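Local coordinates for major extracellular endoglucanase (Xanthomonas campestris pv. campestris, PDB 4TUF), which hydrolyses internal beta-1,4-glucosidic linkages in cellulose, lichenin and cereal beta-D-glucans, here represented by its TIM-barrel catalytic domain of glycosyl hydrolase family 5, at residues V22-F27 / N55-P60; Q48-G53 / N100-Y105; P147-L152 / P189-A194. All coordinates share one frame; numbering follows the deposited sequence. Where two conformers were deposited one is given.

Overall arrangement
Starting at the N terminus, strand 16-23 leads through helix 42-51 to strand 56-61, and contact 1 closes that beta-alpha-beta unit by pairing the two parallel strands. Contact 2 opens inside this unit, at the end of helix 42-51, and closes at the end of helix 88-102, one unit further on. Contacts 1 and 2 therefore cross along the chain, and they also touch, with Met-49 SD packed on Val-57. Contact 3 follows in series and closes the unit made of strand 149-153, helix 173-187 and strand 192-195. Contacts 1 and 3 belong to the same barrel sheet, whereas contact 2 joins two of the surrounding helices.

Contact 1: V22-F27 / N55-P60; sequences VNVFGF and NAVRLP
Asn-23 and Arg-58 lie side by side and point the same way from two parallel strands, their amide and guanidinium planes 72° apart. The amide oxygen meets the edge of the guanidinium: Arg-58 NH1 donates to Asn-23 OD1 at 2.9 Å, nearly straight and in the guanidinium plane. Arg-58 reaches this place as an extended chain, with CG anti to the backbone N (chi1 -173°). Its far end also forms salt bridges with Asp-153, Glu-196 and Glu-278, the last being the probable nucleophile by similarity, consistent with a place for this pair at the active site.

Past the last cross-strand bond, in one of the two conformers of Phe-25, Pro-60 CG lies over one face of the phenyl ring, 3.8 Å from the Phe-25 centroid (CH-pi); the alternate conformer makes this contact less certain. Water 1 bridges the parting backbones, donating to Val-24 O and Pro-60 O and accepting from Phe-27 N. On the side of the Val-57 side chain, Val-24 CG2 meets Val-57 CG2 at 3.8 Å; farther along, Leu-59 CD2 approaches the edge of the Phe-27 ring, 4.0 Å from its CD2. The backbone ladder includes Arg-58 N to Val-22 O (3.0 Å) and Val-24 N to Arg-58 O (3.1 Å).

Helix 88-102 covers this apolar side, through Leu-92 against Phe-27 and Leu-59, and Phe-99 against Val-57; strand 309-311 flanks Asn-23 and Arg-58 through Phe-310.

Contact 2: Q48-G53 / N100-Y105; sequences QMQGLG and NARGMY
Gln-50 and Arg-102 join the C-terminal ends of two neighbouring outer helices of the TIM barrel, 42-51 and 88-102, through hydrogen bonds running in both directions. Arg-102 NE donates to Gln-50 OE1 at 2.6 Å, and Arg-102 NH2 adds a weak bond to the same oxygen. In return Gln-50 NE2 gives a hydrogen to the backbone Arg-102 O at 2.8 Å. One amide thus grips both the side chain and the main chain of the arginine. The amide and guanidinium planes stand 69° apart, so the groups are not coplanar: NE lies above the carbonyl plane of Gln-50, while OE1 lies close to the guanidinium plane.

The Gln-50 chain leaves the helix opposite its backbone N (chi1 -174°) and stays extended, which carries its amide across to the other helix end. Met-104 crosses that chain at a slant, its SD 3.7 Å from Gln-50 CB and its CG 3.3 Å from Gln-50 NE2.

In the next shell, Ile-46 and Val-47 of helix 42-51 touch Arg-102, and Val-57 of strand 56-61 touches both methionines. Each helix finishes in a Schellman motif, with Gly-53 and Gly-103 at positive phi; the second turns the chain directly into Met-104. The Met-104 side chain, bent at chi3 (58°), brings its CE to 3.9 Å from Met-49 CG.

Contact 3: P147-L152 / P189-A194; sequences PYVLGL and PKWLIA
Trp-191 lays one face of its indole against the strand 149-152, and this is the tightly packed part of the contact. Gly-151 CA sits 3.4 Å above the Trp-191 ring plane, displaced toward the rim. Val-149 CG1 comes in obliquely at the rim, 3.5 Å from Trp-191 CZ2; a first torsion of 174° turns that branch, rather than CG2, to the indole. Leu-152 approaches differently: its CD1 lies at the ring edge, close to the plane and 3.7 Å from Trp-191 CZ3. Ala-140 and Tyr-143 of helix 129-143 and Val-184 of helix 173-187 also touch the tryptophan.

The strands beside it are parallel neighbours of the TIM barrel, the axes of the two short strand segments 48° apart. Three backbone bonds join them. The first runs from Leu-192 N to Leu-150 O at 3.1 Å. Leu-152 N then donates to Leu-192 O at 3.0 Å. Last, Ala-194 N reaches Leu-152 O at 2.8 Å. The Leu-150 and Leu-192 side chains meet more loosely, CG to CD1 at 4.2 Å, and Tyr-1 packs against both.

The start of each segment is the looser, solvent side. Pro-147, Pro-189 and Lys-190 are exposed, and the Lys-190 amine forms a salt bridge with Asp-12. Between the separating chains, water 2 accepts from Trp-191 NE1 at 2.9 Å; its other leg, to Val-149 O, is modelled very short and is uncertain.

The chemistry therefore divides: parallel-strand bonds fix the register, apolar atoms hold the indole by its face and edge, and the buried ring's N-H is met by a water, which may link it to Val-149 O.

Contact 1: V22-F27 / N55-P60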
# COMPACT_ATOMS: atom_id res chain seq x y z
N VAL A 22 -4.58 5.01 4.94
CA VAL A 22 -5.62 4.19 4.35
C VAL A 22 -5.39 4.13 2.83
O VAL A 22 -4.84 5.07 2.25
CB VAL A 22 -7.03 4.73 4.68
CG1 VAL A 22 -7.26 6.08 4.02
CG2 VAL A 22 -8.11 3.74 4.27
N ASN A 23 -5.78 3.03 2.21
CA ASN A 23 -5.72 2.88 0.76
C ASN A 23 -6.93 3.48 0.05
O ASN A 23 -8.07 3.25 0.46
CB ASN A 23 -5.60 1.41 0.37
CG ASN A 23 -4.23 0.84 0.65
OD1 ASN A 23 -3.37 0.79 -0.23
ND2 ASN A 23 -4.01 0.39 1.89
N VAL A 24 -6.69 4.24 -1.01
CA VAL A 24 -7.76 4.84 -1.81
C VAL A 24 -7.64 4.37 -3.26
O VAL A 24 -6.82 4.90 -4.01
CB VAL A 24 -7.70 6.38 -1.77
CG1 VAL A 24 -8.87 6.96 -2.56
CG2 VAL A 24 -7.71 6.88 -0.33
N PHE A 25 -8.46 3.40 -3.67
CA PHE A 25 -8.38 2.76 -4.98
C PHE A 25 -9.18 3.47 -6.05
O PHE A 25 -10.06 4.28 -5.75
CB PHE A 25 -8.87 1.31 -4.88
CG PHE A 25 -7.93 0.40 -4.15
CD1 PHE A 25 -7.89 0.38 -2.78
CD2 PHE A 25 -7.08 -0.44 -4.85
CE1 PHE A 25 -7.02 -0.46 -2.11
CE2 PHE A 25 -6.21 -1.28 -4.19
CZ PHE A 25 -6.18 -1.29 -2.82
N GLY A 26 -8.92 3.10 -7.31
CA GLY A 26 -9.65 3.62 -8.44
C GLY A 26 -8.73 3.91 -9.60
O GLY A 26 -8.99 3.48 -10.73
N PHE A 27 -7.63 4.62 -9.33
CA PHE A 27 -6.71 5.06 -10.38
C PHE A 27 -5.98 3.90 -11.05
O PHE A 27 -5.28 4.10 -12.04
CB PHE A 27 -5.69 6.06 -9.82
CG PHE A 27 -6.23 7.45 -9.61
CD1 PHE A 27 -6.51 8.27 -10.69
CD2 PHE A 27 -6.45 7.94 -8.33
CE1 PHE A 27 -7.01 9.54 -10.50
CE2 PHE A 27 -6.95 9.21 -8.14
CZ PHE A 27 -7.23 10.02 -9.22
N ASN A 55 -4.09 10.81 8.18
CA ASN A 55 -3.20 11.86 7.68
C ASN A 55 -2.33 11.35 6.54
O ASN A 55 -1.40 12.03 6.11
CB ASN A 55 -2.33 12.41 8.80
CG ASN A 55 -1.15 11.50 9.12
OD1 ASN A 55 -1.21 10.29 8.91
ND2 ASN A 55 -0.08 12.09 9.65
N ALA A 56 -2.63 10.15 6.06
CA ALA A 56 -1.82 9.53 5.04
C ALA A 56 -2.66 8.67 4.11
O ALA A 56 -3.64 8.07 4.53
CB ALA A 56 -0.71 8.70 5.67
N VAL A 57 -2.26 8.61 2.85
CA VAL A 57 -3.03 7.91 1.83
C VAL A 57 -2.10 7.13 0.89
O VAL A 57 -1.06 7.64 0.46
CB VAL A 57 -3.90 8.90 1.03
CG1 VAL A 57 -4.02 8.50 -0.43
CG2 VAL A 57 -5.28 9.04 1.66
N ARG A 58 -2.47 5.89 0.60
CA ARG A 58 -1.76 5.09 -0.40
C ARG A 58 -2.58 5.07 -1.69
O ARG A 58 -3.72 4.60 -1.69
CB ARG A 58 -1.52 3.68 0.13
CG ARG A 58 -0.64 2.79 -0.75
CD ARG A 58 -0.35 1.49 -0.01
NE ARG A 58 0.48 0.54 -0.76
CZ ARG A 58 0.01 -0.47 -1.48
NH1 ARG A 58 -1.31 -0.67 -1.56
NH2 ARG A 58 0.84 -1.29 -2.11
N LEU A 59 -2.01 5.59 -2.77
CA LEU A 59 -2.72 5.73 -4.05
C LEU A 59 -2.28 4.73 -5.11
O LEU A 59 -1.27 4.93 -5.78
CB LEU A 59 -2.53 7.14 -4.61
CG LEU A 59 -3.58 8.20 -4.32
CD1 LEU A 59 -3.31 9.43 -5.17
CD2 LEU A 59 -4.97 7.66 -4.58
N PRO A 60 -3.05 3.64 -5.28
CA PRO A 60 -2.78 2.77 -6.43
C PRO A 60 -2.98 3.49 -7.76
O PRO A 60 -3.87 4.32 -7.89
CB PRO A 60 -3.81 1.64 -6.25
CG PRO A 60 -4.12 1.63 -4.78
CD PRO A 60 -4.03 3.07 -4.35
O HOH W 1 -6.23 4.92 -6.80

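Contact 2: Q48-G53 / N100-Y105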
# COMPACT_ATOMS: atom_id res chain seq x y z
N GLN A 48 -13.48 14.41 4.38
CA GLN A 48 -14.06 13.50 5.36
C GLN A 48 -13.03 12.53 5.94
O GLN A 48 -13.04 12.25 7.13
CB GLN A 48 -15.21 12.71 4.76
CG GLN A 48 -15.97 11.92 5.81
CD GLN A 48 -17.10 11.10 5.23
OE1 GLN A 48 -17.14 10.83 4.03
NE2 GLN A 48 -18.04 10.70 6.09
N MET A 49 -12.16 12.01 5.09
CA MET A 49 -11.24 10.98 5.54
C MET A 49 -10.14 11.59 6.40
O MET A 49 -9.56 10.92 7.25
CB MET A 49 -10.65 10.19 4.35
CG MET A 49 -9.55 10.86 3.56
SD MET A 49 -8.94 9.77 2.26
CE MET A 49 -10.16 10.01 0.97
N GLN A 50 -9.86 12.88 6.22
CA GLN A 50 -8.90 13.54 7.09
C GLN A 50 -9.54 13.79 8.45
O GLN A 50 -8.87 13.69 9.48
CB GLN A 50 -8.40 14.85 6.49
CG GLN A 50 -7.29 15.49 7.31
CD GLN A 50 -6.74 16.76 6.69
OE1 GLN A 50 -7.49 17.66 6.31
NE2 GLN A 50 -5.42 16.84 6.59
N GLY A 51 -10.84 14.09 8.44
CA GLY A 51 -11.58 14.36 9.66
C GLY A 51 -11.72 13.17 10.58
O GLY A 51 -11.92 13.33 11.78
N LEU A 52 -11.62 11.97 10.02
CA LEU A 52 -11.75 10.75 10.82
C LEU A 52 -10.45 10.47 11.57
O LEU A 52 -10.44 9.69 12.52
CB LEU A 52 -12.10 9.56 9.93
CG LEU A 52 -13.46 9.60 9.25
CD1 LEU A 52 -13.53 8.52 8.18
CD2 LEU A 52 -14.59 9.44 10.25
N GLY A 53 -9.38 11.10 11.12
CA GLY A 53 -8.09 10.96 11.78
C GLY A 53 -6.96 10.56 10.86
O GLY A 53 -5.80 10.55 11.28
N ASN A 100 -2.02 17.35 -0.79
CA ASN A 100 -0.88 18.18 -0.44
C ASN A 100 -1.29 19.46 0.27
O ASN A 100 -0.66 19.86 1.25
CB ASN A 100 -0.07 18.52 -1.70
CG ASN A 100 1.17 19.32 -1.39
OD1 ASN A 100 2.18 18.78 -0.93
ND2 ASN A 100 1.11 20.62 -1.66
N ALA A 101 -2.35 20.09 -0.21
CA ALA A 101 -2.85 21.34 0.37
C ALA A 101 -3.45 21.11 1.75
O ALA A 101 -3.44 22.01 2.59
CB ALA A 101 -3.87 21.98 -0.55
N ARG A 102 -3.97 19.91 1.99
CA ARG A 102 -4.56 19.58 3.28
C ARG A 102 -3.53 19.04 4.27
O ARG A 102 -3.82 18.87 5.46
CB ARG A 102 -5.68 18.56 3.11
CG ARG A 102 -6.86 19.09 2.32
CD ARG A 102 -8.12 18.38 2.72
NE ARG A 102 -8.48 18.68 4.10
CZ ARG A 102 -9.24 19.70 4.46
NH1 ARG A 102 -9.74 20.52 3.54
NH2 ARG A 102 -9.52 19.91 5.74
N GLY A 103 -2.32 18.77 3.78
CA GLY A 103 -1.24 18.29 4.63
C GLY A 103 -1.33 16.80 4.86
O GLY A 103 -1.00 16.31 5.94
N MET A 104 -1.78 16.08 3.84
CA MET A 104 -1.91 14.63 3.92
C MET A 104 -0.80 13.96 3.11
O MET A 104 -0.60 14.28 1.94
CB MET A 104 -3.29 14.19 3.42
CG MET A 104 -4.45 14.75 4.24
SD MET A 104 -6.11 14.28 3.68
CE MET A 104 -6.00 12.49 3.77
N TYR A 105 -0.09 13.03 3.75
CA TYR A 105 1.02 12.32 3.11
C TYR A 105 0.48 11.37 2.06
O TYR A 105 -0.56 10.74 2.25
CB TYR A 105 1.85 11.57 4.14
CG TYR A 105 2.49 12.46 5.18
CD1 TYR A 105 3.63 13.19 4.89
CD2 TYR A 105 1.95 12.57 6.46
CE1 TYR A 105 4.22 14.01 5.84
CE2 TYR A 105 2.53 13.40 7.41
CZ TYR A 105 3.67 14.12 7.10
OH TYR A 105 4.25 14.94 8.03

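Contact 3: P147-L152 / P189-A194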
# COMPACT_ATOMS: atom_id res chain seq x y z
N PRO A 147 5.47 18.52 -1.83
CA PRO A 147 6.11 18.25 -0.53
C PRO A 147 5.54 17.06 0.23
O PRO A 147 6.31 16.33 0.84
CB PRO A 147 5.87 19.54 0.25
CG PRO A 147 5.71 20.58 -0.78
CD PRO A 147 4.99 19.91 -1.92
N TYR A 148 4.22 16.87 0.19
CA TYR A 148 3.59 15.83 0.99
C TYR A 148 3.51 14.48 0.29
O TYR A 148 2.96 13.52 0.84
CB TYR A 148 2.20 16.27 1.44
CG TYR A 148 2.25 17.13 2.68
CD1 TYR A 148 2.36 16.56 3.94
CD2 TYR A 148 2.22 18.52 2.59
CE1 TYR A 148 2.43 17.34 5.08
CE2 TYR A 148 2.29 19.31 3.73
CZ TYR A 148 2.39 18.71 4.97
OH TYR A 148 2.46 19.48 6.10
N VAL A 149 4.06 14.38 -0.92
CA VAL A 149 4.19 13.08 -1.55
C VAL A 149 5.40 12.37 -0.97
O VAL A 149 6.54 12.83 -1.08
CB VAL A 149 4.31 13.19 -3.07
CG1 VAL A 149 4.58 11.81 -3.67
CG2 VAL A 149 3.05 13.77 -3.64
N LEU A 150 5.12 11.23 -0.34
CA LEU A 150 6.08 10.53 0.50
C LEU A 150 7.14 9.77 -0.29
O LEU A 150 8.31 9.74 0.09
CB LEU A 150 5.32 9.56 1.40
CG LEU A 150 5.82 9.38 2.83
CD1 LEU A 150 5.73 10.69 3.59
CD2 LEU A 150 5.00 8.31 3.49
N GLY A 151 6.72 9.14 -1.38
CA GLY A 151 7.61 8.27 -2.14
C GLY A 151 6.82 7.27 -2.95
O GLY A 151 5.66 7.51 -3.28
N LEU A 152 7.43 6.13 -3.26
CA LEU A 152 6.82 5.16 -4.16
C LEU A 152 6.88 3.73 -3.63
O LEU A 152 7.93 3.27 -3.17
CB LEU A 152 7.49 5.21 -5.53
CG LEU A 152 6.68 5.86 -6.66
CD1 LEU A 152 7.57 6.27 -7.81
CD2 LEU A 152 5.63 4.88 -7.13
N PRO A 189 15.47 12.18 -5.19
CA PRO A 189 16.36 11.62 -4.17
C PRO A 189 15.86 11.80 -2.73
O PRO A 189 16.45 11.21 -1.82
CB PRO A 189 17.67 12.38 -4.40
CG PRO A 189 17.28 13.63 -5.10
CD PRO A 189 16.09 13.29 -5.94
N LYS A 190 14.80 12.57 -2.55
CA LYS A 190 14.22 12.78 -1.22
C LYS A 190 12.97 11.93 -0.99
O LYS A 190 12.27 12.08 0.01
CB LYS A 190 13.89 14.26 -1.02
CG LYS A 190 15.11 15.14 -0.84
CD LYS A 190 14.79 16.62 -0.96
CE LYS A 190 13.70 17.02 0.01
NZ LYS A 190 13.48 18.50 0.02
N TRP A 191 12.69 11.02 -1.92
CA TRP A 191 11.55 10.12 -1.79
C TRP A 191 11.93 8.82 -1.08
O TRP A 191 13.05 8.34 -1.22
CB TRP A 191 10.97 9.78 -3.16
CG TRP A 191 10.01 10.79 -3.68
CD1 TRP A 191 9.87 12.09 -3.28
CD2 TRP A 191 9.02 10.58 -4.70
NE1 TRP A 191 8.87 12.71 -3.99
CE2 TRP A 191 8.33 11.80 -4.87
CE3 TRP A 191 8.65 9.49 -5.48
CZ2 TRP A 191 7.30 11.95 -5.79
CZ3 TRP A 191 7.63 9.64 -6.40
CH2 TRP A 191 6.96 10.86 -6.55
N LEU A 192 10.98 8.27 -0.34
CA LEU A 192 11.15 6.95 0.25
C LEU A 192 10.80 5.86 -0.76
O LEU A 192 9.95 6.04 -1.64
CB LEU A 192 10.27 6.79 1.49
CG LEU A 192 10.44 7.79 2.62
CD1 LEU A 192 9.49 7.46 3.75
CD2 LEU A 192 11.88 7.81 3.12
N ILE A 193 11.47 4.72 -0.64
CA ILE A 193 11.20 3.57 -1.49
C ILE A 193 10.54 2.47 -0.67
O ILE A 193 11.15 1.93 0.25
CB ILE A 193 12.50 3.04 -2.13
CG1 ILE A 193 13.24 4.18 -2.84
CG2 ILE A 193 12.20 1.91 -3.10
CD1 ILE A 193 12.50 4.72 -4.04
N ALA A 194 9.29 2.16 -0.98
CA ALA A 194 8.61 1.09 -0.26
C ALA A 194 8.76 -0.23 -1.02
O ALA A 194 8.49 -0.30 -2.22
CB ALA A 194 7.14 1.41 -0.05
O HOH W 2 7.81 14.72 -2.21